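Local coordinates for protein glycerol kinase, putative (Plasmodium falciparum, PDB 2W40) that probably transfers the gamma-phosphate of ATP to glycerol, making sn-glycerol 3-phosphate, as other FGGY-family glycerol kinases do, at residues N83-R93 and G160-W170; L171-N179 and L228-D236. All coordinates share one frame; numbering follows the deposited sequence. Where two conformers were deposited one is given.

Contact 1: residues N83-R93 and G160-W170. With EDO (1,2-ethanediol), chain B.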
loop_
_atom_site.group_PDB
_atom_site.type_symbol
_atom_site.label_atom_id
_atom_site.label_comp_id
_atom_site.label_asym_id
_atom_site.label_seq_id
_atom_site.Cartn_x
_atom_site.Cartn_y
_atom_site.Cartn_z
ATOM N N ASN C 83 -8.776 -27.651 14.736
ATOM C CA ASN C 83 -8.602 -27.270 13.328
ATOM C C ASN C 83 -9.192 -25.940 12.985
ATOM O O ASN C 83 -10.130 -25.488 13.619
ATOM C CB ASN C 83 -9.400 -28.284 12.468
ATOM C CG ASN C 83 -10.902 -28.313 12.865
ATOM O OD1 ASN C 83 -11.257 -28.849 13.944
ATOM N ND2 ASN C 83 -11.827 -27.814 11.928
ATOM N N GLN C 84 -8.605 -25.311 11.975
ATOM C CA GLN C 84 -9.183 -24.178 11.292
ATOM C C GLN C 84 -10.639 -24.577 10.903
ATOM O O GLN C 84 -10.869 -25.661 10.296
ATOM C CB GLN C 84 -8.364 -23.883 10.016
ATOM C CG GLN C 84 -8.078 -25.063 9.116
ATOM C CD GLN C 84 -7.777 -24.711 7.652
ATOM O OE1 GLN C 84 -8.295 -23.725 7.121
ATOM N NE2 GLN C 84 -7.019 -25.578 6.986
ATOM N N ARG C 85 -11.577 -23.738 11.283
ATOM C CA ARG C 85 -12.984 -23.996 11.110
ATOM C C ARG C 85 -13.412 -23.551 9.658
ATOM O O ARG C 85 -12.607 -22.887 8.978
ATOM C CB ARG C 85 -13.750 -23.279 12.168
ATOM C CG ARG C 85 -13.370 -23.713 13.605
ATOM C CD ARG C 85 -13.976 -22.817 14.745
ATOM N NE ARG C 85 -13.536 -21.466 14.505
ATOM C CZ ARG C 85 -14.081 -20.379 15.052
ATOM N NH1 ARG C 85 -15.009 -20.503 16.001
ATOM N NH2 ARG C 85 -13.759 -19.173 14.607
ATOM N N GLU C 86 -14.668 -23.864 9.282
ATOM C CA GLU C 86 -15.376 -23.416 8.086
ATOM C C GLU C 86 -14.817 -23.994 6.772
ATOM O O GLU C 86 -15.548 -24.306 5.870
ATOM C CB GLU C 86 -15.495 -21.921 7.979
ATOM C CG GLU C 86 -16.271 -21.225 9.116
ATOM C CD GLU C 86 -15.400 -20.774 10.287
ATOM O OE1 GLU C 86 -14.156 -20.675 10.130
ATOM O OE2 GLU C 86 -15.950 -20.476 11.381
ATOM N N THR C 87 -13.511 -24.072 6.693
ATOM C CA THR C 87 -12.811 -24.649 5.551
ATOM C C THR C 87 -13.473 -26.004 5.272
ATOM O O THR C 87 -13.729 -26.790 6.173
ATOM C CB THR C 87 -11.348 -24.836 5.906
ATOM O OG1 THR C 87 -10.785 -23.528 6.115
ATOM C CG2 THR C 87 -10.589 -25.591 4.776
ATOM N N VAL C 88 -13.739 -26.243 3.975
ATOM C CA VAL C 88 -14.580 -27.401 3.579
ATOM C C VAL C 88 -13.903 -28.159 2.414
ATOM O O VAL C 88 -13.332 -27.556 1.476
ATOM C CB VAL C 88 -16.076 -27.028 3.321
ATOM C CG1 VAL C 88 -16.156 -26.099 2.125
ATOM C CG2 VAL C 88 -16.946 -28.273 3.161
ATOM N N ILE C 89 -14.029 -29.471 2.531
ATOM C CA ILE C 89 -13.548 -30.436 1.474
ATOM C C ILE C 89 -14.757 -31.380 1.225
ATOM O O ILE C 89 -15.451 -31.816 2.135
ATOM C CB ILE C 89 -12.304 -31.242 1.884
ATOM C CG1 ILE C 89 -11.142 -30.332 2.311
ATOM C CG2 ILE C 89 -11.799 -32.190 0.748
ATOM C CD1 ILE C 89 -10.348 -31.104 3.371
ATOM N N ILE C 90 -14.942 -31.696 -0.049
ATOM C CA ILE C 90 -15.919 -32.715 -0.483
ATOM C C ILE C 90 -15.043 -33.815 -1.164
ATOM O O ILE C 90 -14.206 -33.549 -2.084
ATOM C CB ILE C 90 -17.028 -32.189 -1.426
ATOM C CG1 ILE C 90 -17.732 -30.995 -0.759
ATOM C CG2 ILE C 90 -18.048 -33.287 -1.819
ATOM C CD1 ILE C 90 -18.864 -30.328 -1.570
ATOM N N TRP C 91 -15.211 -35.035 -0.666
ATOM C CA TRP C 91 -14.414 -36.137 -1.173
ATOM C C TRP C 91 -15.256 -37.384 -1.465
ATOM O O TRP C 91 -16.385 -37.479 -1.085
ATOM C CB TRP C 91 -13.279 -36.540 -0.232
ATOM C CG TRP C 91 -13.612 -37.004 1.164
ATOM C CD1 TRP C 91 -13.724 -38.293 1.600
ATOM C CD2 TRP C 91 -13.762 -36.178 2.371
ATOM N NE1 TRP C 91 -13.990 -38.342 2.930
ATOM C CE2 TRP C 91 -13.993 -37.071 3.458
ATOM C CE3 TRP C 91 -13.774 -34.808 2.611
ATOM C CZ2 TRP C 91 -14.147 -36.608 4.774
ATOM C CZ3 TRP C 91 -13.927 -34.345 3.935
ATOM C CH2 TRP C 91 -14.106 -35.235 4.995
ATOM N N ASP C 92 -14.662 -38.310 -2.220
ATOM C CA ASP C 92 -15.262 -39.586 -2.536
ATOM C C ASP C 92 -15.208 -40.497 -1.278
ATOM O O ASP C 92 -14.123 -40.727 -0.735
ATOM C CB ASP C 92 -14.519 -40.298 -3.674
ATOM C CG ASP C 92 -15.113 -41.661 -3.962
ATOM O OD1 ASP C 92 -16.295 -41.740 -4.261
ATOM O OD2 ASP C 92 -14.350 -42.621 -3.970
ATOM N N ARG C 93 -16.338 -41.036 -0.847
ATOM C CA ARG C 93 -16.404 -41.882 0.334
ATOM C C ARG C 93 -15.537 -43.139 0.271
ATOM O O ARG C 93 -14.804 -43.496 1.194
ATOM C CB ARG C 93 -17.860 -42.261 0.531
ATOM C CG ARG C 93 -18.147 -43.176 1.710
ATOM C CD ARG C 93 -19.613 -43.178 2.086
ATOM N NE ARG C 93 -20.508 -43.368 0.948
ATOM C CZ ARG C 93 -20.660 -44.505 0.301
ATOM N NH1 ARG C 93 -19.957 -45.590 0.651
ATOM N NH2 ARG C 93 -21.478 -44.558 -0.707
ATOM N N GLY C 160 -25.133 -40.082 -2.782
ATOM C CA GLY C 160 -24.538 -40.449 -1.505
ATOM C C GLY C 160 -23.167 -41.019 -1.519
ATOM O O GLY C 160 -22.740 -41.681 -0.550
ATOM N N THR C 161 -22.439 -40.811 -2.572
ATOM C CA THR C 161 -21.060 -41.338 -2.650
ATOM C C THR C 161 -19.960 -40.298 -2.313
ATOM O O THR C 161 -18.732 -40.592 -2.388
ATOM C CB THR C 161 -20.790 -41.951 -4.062
ATOM O OG1 THR C 161 -20.872 -40.963 -5.097
ATOM C CG2 THR C 161 -21.858 -43.081 -4.342
ATOM N N ALA C 162 -20.391 -39.102 -1.946
ATOM C CA ALA C 162 -19.494 -38.054 -1.459
ATOM C C ALA C 162 -19.626 -37.936 0.079
ATOM O O ALA C 162 -20.645 -38.297 0.655
ATOM C CB ALA C 162 -19.799 -36.679 -2.108
ATOM N N VAL C 163 -18.583 -37.366 0.700
ATOM C CA VAL C 163 -18.597 -36.898 2.095
ATOM C C VAL C 163 -18.309 -35.391 2.000
ATOM O O VAL C 163 -17.325 -34.962 1.277
ATOM C CB VAL C 163 -17.528 -37.637 2.929
ATOM C CG1 VAL C 163 -17.531 -37.106 4.369
ATOM C CG2 VAL C 163 -17.742 -39.104 2.968
ATOM N N ILE C 164 -19.101 -34.584 2.755
ATOM C CA ILE C 164 -18.820 -33.150 2.891
ATOM C C ILE C 164 -18.272 -33.006 4.326
ATOM O O ILE C 164 -18.947 -33.329 5.291
ATOM C CB ILE C 164 -20.098 -32.277 2.789
ATOM C CG1 ILE C 164 -20.809 -32.595 1.438
ATOM C CG2 ILE C 164 -19.790 -30.801 2.943
ATOM C CD1 ILE C 164 -22.068 -31.766 1.253
ATOM N N GLY C 165 -17.080 -32.480 4.430
ATOM C CA GLY C 165 -16.464 -32.338 5.745
ATOM C C GLY C 165 -15.605 -31.122 5.974
ATOM O O GLY C 165 -14.918 -30.633 5.070
ATOM N N ASN C 166 -15.638 -30.657 7.219
ATOM C CA ASN C 166 -14.645 -29.741 7.643
ATOM C C ASN C 166 -13.273 -30.430 7.879
ATOM O O ASN C 166 -13.163 -31.612 7.758
ATOM C CB ASN C 166 -15.095 -28.971 8.843
ATOM C CG ASN C 166 -16.332 -28.029 8.618
ATOM O OD1 ASN C 166 -17.256 -28.054 9.466
ATOM N ND2 ASN C 166 -16.375 -27.223 7.534
ATOM N N ILE C 167 -12.249 -29.693 8.280
ATOM C CA ILE C 167 -10.908 -30.250 8.342
ATOM C C ILE C 167 -10.819 -31.368 9.416
ATOM O O ILE C 167 -10.158 -32.347 9.258
ATOM C CB ILE C 167 -9.879 -29.144 8.601
ATOM C CG1 ILE C 167 -9.715 -28.252 7.359
ATOM C CG2 ILE C 167 -8.505 -29.699 9.141
ATOM C CD1 ILE C 167 -8.880 -28.915 6.268
ATOM N N ASN C 168 -11.575 -31.188 10.509
ATOM C CA ASN C 168 -11.613 -32.222 11.514
ATOM C C ASN C 168 -12.102 -33.545 11.006
ATOM O O ASN C 168 -11.486 -34.587 11.248
ATOM C CB ASN C 168 -12.465 -31.853 12.704
ATOM C CG ASN C 168 -13.889 -31.533 12.361
ATOM O OD1 ASN C 168 -14.140 -30.759 11.408
ATOM N ND2 ASN C 168 -14.828 -32.003 13.186
ATOM N N THR C 169 -13.219 -33.490 10.231
ATOM C CA THR C 169 -13.788 -34.657 9.574
ATOM C C THR C 169 -12.793 -35.325 8.612
ATOM O O THR C 169 -12.666 -36.586 8.555
ATOM C CB THR C 169 -15.098 -34.285 8.893
ATOM O OG1 THR C 169 -15.944 -33.668 9.848
ATOM C CG2 THR C 169 -15.805 -35.573 8.306
ATOM N N TRP C 170 -12.072 -34.486 7.859
ATOM C CA TRP C 170 -11.084 -34.940 6.901
ATOM C C TRP C 170 -9.935 -35.733 7.672
ATOM O O TRP C 170 -9.522 -36.837 7.265
ATOM C CB TRP C 170 -10.564 -33.746 6.128
ATOM C CG TRP C 170 -9.459 -33.991 5.155
ATOM C CD1 TRP C 170 -8.195 -33.447 5.203
ATOM C CD2 TRP C 170 -9.470 -34.870 4.000
ATOM N NE1 TRP C 170 -7.433 -33.898 4.124
ATOM C CE2 TRP C 170 -8.166 -34.791 3.393
ATOM C CE3 TRP C 170 -10.439 -35.725 3.454
ATOM C CZ2 TRP C 170 -7.832 -35.481 2.218
ATOM C CZ3 TRP C 170 -10.124 -36.416 2.304
ATOM C CH2 TRP C 170 -8.826 -36.299 1.677
HETATM C C1 EDO B . -19.578 -29.388 6.709
HETATM O O1 EDO B . -18.491 -29.493 5.799
HETATM C C2 EDO B . -20.473 -30.603 6.749
HETATM O O2 EDO B . -19.807 -31.715 7.377
HETATM O O HOH W 1 -12.664 -26.861 8.718
#
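Trp91 lies sandwiched between Val163 and Trp170. Val163 CB sits over one face of its indole, 3.8 Å from the centroid of the five-membered ring, and the edge of Trp170 meets the other in an edge-to-face pair with planes at 64°. CG of Trp91 stands between its own backbone N and carbonyl carbon (chi1 60°), which brings the ring across to the partner strand beside Gly165; with no side chain, Gly165 leaves room for the six-membered ring. Next along, the methyl knob CD1 of Ile89 rests on the face of Trp170, 3.5 Å from CG. Branched Ile167 fills the hollow between Asn83, Gln84 and Thr87.

On the other side of this antiparallel two-stranded ribbon, Ile90 and Ile164 run side by side under helices 140-149 and 151-158. Where the ribbon ends, Arg93 N bonds Thr161 O at 2.9 Å. At the other end Asn166 ND2 reaches Thr87 O at 3.0 Å and also bonds Ser139. One water accepts from Ile167 N and donates to Gln84 O and Thr87 O. Arg85 N and Glu86 OE1 of this turn bond the bound glycerol, consistent with these last links holding the turn in place.

Contact 2: residues L171-N179 and L228-D236. With EDO (1,2-ethanediol), chain D.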
loop_
_atom_site.group_PDB
_atom_site.type_symbol
_atom_site.label_atom_id
_atom_site.label_comp_id
_atom_site.label_asym_id
_atom_site.label_seq_id
_atom_site.Cartn_x
_atom_site.Cartn_y
_atom_site.Cartn_z
ATOM N N LEU C 171 -9.411 -35.132 8.703
ATOM C CA LEU C 171 -8.330 -35.757 9.450
ATOM C C LEU C 171 -8.771 -37.082 10.050
ATOM O O LEU C 171 -8.070 -38.073 9.984
ATOM C CB LEU C 171 -7.818 -34.769 10.511
ATOM C CG LEU C 171 -6.728 -33.806 10.167
ATOM C CD1 LEU C 171 -6.801 -33.182 8.783
ATOM C CD2 LEU C 171 -6.383 -32.830 11.307
ATOM N N ILE C 172 -9.938 -37.120 10.674
ATOM C CA ILE C 172 -10.411 -38.327 11.345
ATOM C C ILE C 172 -10.697 -39.418 10.296
ATOM O O ILE C 172 -10.284 -40.580 10.460
ATOM C CB ILE C 172 -11.708 -38.006 12.203
ATOM C CG1 ILE C 172 -11.372 -37.052 13.423
ATOM C CG2 ILE C 172 -12.419 -39.332 12.580
ATOM C CD1 ILE C 172 -12.695 -36.531 14.102
ATOM N N PHE C 173 -11.284 -39.028 9.167
ATOM C CA PHE C 173 -11.562 -39.975 8.081
ATOM C C PHE C 173 -10.278 -40.630 7.610
ATOM O O PHE C 173 -10.229 -41.865 7.462
ATOM C CB PHE C 173 -12.241 -39.217 6.963
ATOM C CG PHE C 173 -12.544 -40.022 5.771
ATOM C CD1 PHE C 173 -13.800 -40.617 5.666
ATOM C CD2 PHE C 173 -11.537 -40.277 4.825
ATOM C CE1 PHE C 173 -14.077 -41.424 4.552
ATOM C CE2 PHE C 173 -11.860 -41.049 3.644
ATOM C CZ PHE C 173 -13.115 -41.593 3.537
ATOM N N ASN C 174 -9.231 -39.861 7.400
ATOM C CA ASN C 174 -8.006 -40.451 6.939
ATOM C C ASN C 174 -7.315 -41.274 7.996
ATOM O O ASN C 174 -6.852 -42.355 7.743
ATOM C CB ASN C 174 -7.087 -39.385 6.372
ATOM C CG ASN C 174 -7.537 -38.870 5.047
ATOM O OD1 ASN C 174 -8.059 -37.763 4.909
ATOM N ND2 ASN C 174 -7.265 -39.607 4.046
ATOM N N LEU C 175 -7.222 -40.747 9.202
ATOM C CA LEU C 175 -6.512 -41.494 10.309
ATOM C C LEU C 175 -7.138 -42.847 10.658
ATOM O O LEU C 175 -6.439 -43.827 10.927
ATOM C CB LEU C 175 -6.389 -40.657 11.567
ATOM C CG LEU C 175 -5.371 -39.517 11.498
ATOM C CD1 LEU C 175 -5.660 -38.528 12.644
ATOM C CD2 LEU C 175 -3.909 -40.132 11.530
ATOM N N THR C 176 -8.460 -42.882 10.594
ATOM C CA THR C 176 -9.291 -44.018 10.976
ATOM C C THR C 176 -9.636 -44.945 9.807
ATOM O O THR C 176 -10.240 -45.958 10.011
ATOM C CB THR C 176 -10.585 -43.606 11.712
ATOM O OG1 THR C 176 -11.484 -42.998 10.777
ATOM C CG2 THR C 176 -10.357 -42.777 12.930
ATOM N N LYS C 177 -9.235 -44.575 8.566
ATOM C CA LYS C 177 -9.582 -45.280 7.360
ATOM C C LYS C 177 -11.087 -45.378 7.151
ATOM O O LYS C 177 -11.613 -46.418 6.752
ATOM C CB LYS C 177 -8.867 -46.645 7.275
ATOM C CG LYS C 177 -7.384 -46.511 7.336
ATOM C CD LYS C 177 -6.717 -47.895 7.106
ATOM C CE LYS C 177 -6.841 -48.339 5.694
ATOM N NZ LYS C 177 -6.190 -47.313 4.723
ATOM N N GLY C 178 -11.775 -44.282 7.424
ATOM C CA GLY C 178 -13.177 -44.126 6.933
ATOM C C GLY C 178 -14.213 -43.599 7.880
ATOM O O GLY C 178 -15.337 -43.365 7.438
ATOM N N ASN C 179 -13.915 -43.378 9.167
ATOM C CA ASN C 179 -14.961 -42.851 10.053
ATOM C C ASN C 179 -15.345 -41.437 9.607
ATOM O O ASN C 179 -14.498 -40.662 9.229
ATOM C CB ASN C 179 -14.530 -42.789 11.526
ATOM C CG ASN C 179 -14.233 -44.156 12.129
ATOM O OD1 ASN C 179 -14.501 -45.189 11.541
ATOM N ND2 ASN C 179 -13.761 -44.124 13.387
ATOM N N LEU C 228 -10.279 -45.458 16.214
ATOM C CA LEU C 228 -8.923 -45.959 16.293
ATOM C C LEU C 228 -8.130 -45.547 15.080
ATOM O O LEU C 228 -8.550 -45.674 13.940
ATOM C CB LEU C 228 -8.915 -47.489 16.370
ATOM C CG LEU C 228 -9.554 -48.270 17.474
ATOM C CD1 LEU C 228 -9.525 -49.809 17.174
ATOM C CD2 LEU C 228 -9.005 -47.901 18.899
ATOM N N VAL C 229 -6.911 -45.088 15.306
ATOM C CA VAL C 229 -5.977 -44.866 14.204
ATOM C C VAL C 229 -5.645 -46.245 13.580
ATOM O O VAL C 229 -5.197 -47.212 14.301
ATOM C CB VAL C 229 -4.665 -44.164 14.617
ATOM C CG1 VAL C 229 -3.713 -44.045 13.448
ATOM C CG2 VAL C 229 -5.035 -42.749 15.213
ATOM N N LYS C 230 -5.818 -46.286 12.244
ATOM C CA LYS C 230 -5.515 -47.428 11.464
ATOM C C LYS C 230 -4.673 -47.126 10.221
ATOM O O LYS C 230 -4.255 -48.103 9.519
ATOM C CB LYS C 230 -6.789 -48.166 11.009
ATOM C CG LYS C 230 -7.642 -48.711 12.140
ATOM C CD LYS C 230 -6.929 -49.843 12.897
ATOM C CE LYS C 230 -7.870 -50.867 13.624
ATOM N NZ LYS C 230 -7.161 -52.073 14.231
ATOM N N SER C 231 -4.450 -45.843 9.901
ATOM C CA SER C 231 -3.719 -45.516 8.710
ATOM C C SER C 231 -2.338 -46.133 8.636
ATOM O O SER C 231 -1.506 -45.944 9.526
ATOM C CB SER C 231 -3.612 -44.020 8.398
ATOM O OG SER C 231 -2.794 -43.779 7.282
ATOM N N GLU C 232 -2.058 -46.750 7.501
ATOM C CA GLU C 232 -0.738 -47.384 7.310
ATOM C C GLU C 232 0.409 -46.377 7.203
ATOM O O GLU C 232 1.625 -46.747 7.314
ATOM C CB GLU C 232 -0.795 -48.232 6.025
ATOM C CG GLU C 232 -1.162 -47.367 4.771
ATOM C CD GLU C 232 -2.741 -47.110 4.547
ATOM O OE1 GLU C 232 -3.597 -47.624 5.350
ATOM O OE2 GLU C 232 -3.093 -46.366 3.554
ATOM N N HIS C 233 0.072 -45.088 7.025
ATOM C CA HIS C 233 1.080 -44.052 7.013
ATOM C C HIS C 233 1.677 -43.732 8.341
ATOM O O HIS C 233 2.672 -43.075 8.323
ATOM C CB HIS C 233 0.551 -42.759 6.383
ATOM C CG HIS C 233 0.074 -42.947 4.996
ATOM N ND1 HIS C 233 0.915 -43.255 3.939
ATOM C CD2 HIS C 233 -1.180 -42.980 4.509
ATOM C CE1 HIS C 233 0.176 -43.390 2.841
ATOM N NE2 HIS C 233 -1.102 -43.229 3.168
ATOM N N VAL C 234 1.039 -44.145 9.451
ATOM C CA VAL C 234 1.410 -43.807 10.840
ATOM C C VAL C 234 1.360 -45.111 11.683
ATOM O O VAL C 234 0.614 -45.294 12.628
ATOM C CB VAL C 234 0.584 -42.666 11.433
ATOM C CG1 VAL C 234 1.055 -41.317 10.829
ATOM C CG2 VAL C 234 -0.910 -42.925 11.184
ATOM N N PRO C 235 2.237 -46.033 11.305
ATOM C CA PRO C 235 2.174 -47.399 11.854
ATOM C C PRO C 235 2.399 -47.484 13.358
ATOM O O PRO C 235 1.757 -48.353 14.039
ATOM C CB PRO C 235 3.238 -48.129 11.046
ATOM C CG PRO C 235 4.120 -47.099 10.581
ATOM C CD PRO C 235 3.277 -45.919 10.280
ATOM N N ASP C 236 3.234 -46.612 13.931
ATOM C CA ASP C 236 3.412 -46.593 15.397
ATOM C C ASP C 236 2.180 -46.179 16.188
ATOM O O ASP C 236 2.114 -46.261 17.428
ATOM C CB ASP C 236 4.605 -45.679 15.785
ATOM C CG ASP C 236 5.947 -46.344 15.533
ATOM O OD1 ASP C 236 6.036 -47.447 14.955
ATOM O OD2 ASP C 236 6.916 -45.811 16.046
HETATM C C1 EDO D . -11.906 -46.569 13.992
HETATM O O1 EDO D . -10.799 -47.074 12.894
HETATM C C2 EDO D . -12.974 -47.455 14.601
HETATM O O2 EDO D . -12.965 -47.781 16.041
#
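Leu175 O receives two backbone N-H groups from the loop 228-236. Lys230 N lies in the carbonyl plane, 2.9 Å away with an angle of 167° at the hydrogen, whereas Ser231 N, at 3.0 Å, is tilted from that plane and makes a more bent bond. The CA of Val229 adds a weaker C-H...O contact to the same oxygen. A carbonyl in the last turn of a helix lacks the usual partner further along, and here the loop supplies donors in its place.

Charge enters at the surface. Lys177 NZ forms a salt bridge of 2.7 Å with Glu232 OE1, which accepts through its syn lone pair. The lysine chain is bent at chi3 and chi4 (72° and 59°), which folds its ammonium back to the glutamate as CD passes Lys230 O at 3.5 Å. Two long, charged side chains suit this solvent-exposed position.

These bonds gather round a Schellman motif: Lys177, the first residue to leave the helical geometry of 167-176, has positive phi, and Gly178 takes up backbone angles at which a side chain would jam against the preceding carbonyl. Thr176 OG1 donates to Ile172 O and accepts from Asn179 N, an ST motif that ties the helix end to the chain leaving it. Across the contact, Ser231 begins a type I turn to Val234, and its OG accepts from His233 N in an ST turn.

Apolar packing lies on the inner side. Leu175 CD2 meets Val234 CG2 at 4.1 Å, the two side chains crossing at about a right angle, with Val229 CG1 slightly farther off. Leu175 and Val229 both also touch Ile242 of strand 241-247, while Val234 packs on Tyr57 and Asn61 of helix 49-70.

In the fold
Following the chain from the N terminus, it leaves the six-stranded sheet at the end of strand 74-83 and runs into 83-93, which pairs with 160-170 after 66 residues, about half of them helical; contact 1 closes that excursion. The chain then continues without a break along helix 167-176, so contact 2 opens where contact 1 ends, and its own loop of 48 residues returns through edge strand 225-228. The two loops are in series, neither nesting nor crossing. Helix 167-176 serves both contacts, joining the small two-stranded ribbon to the larger sheet within the FGGY N-terminal domain. Phe173 bridges them, packing edge-to-face with Trp91.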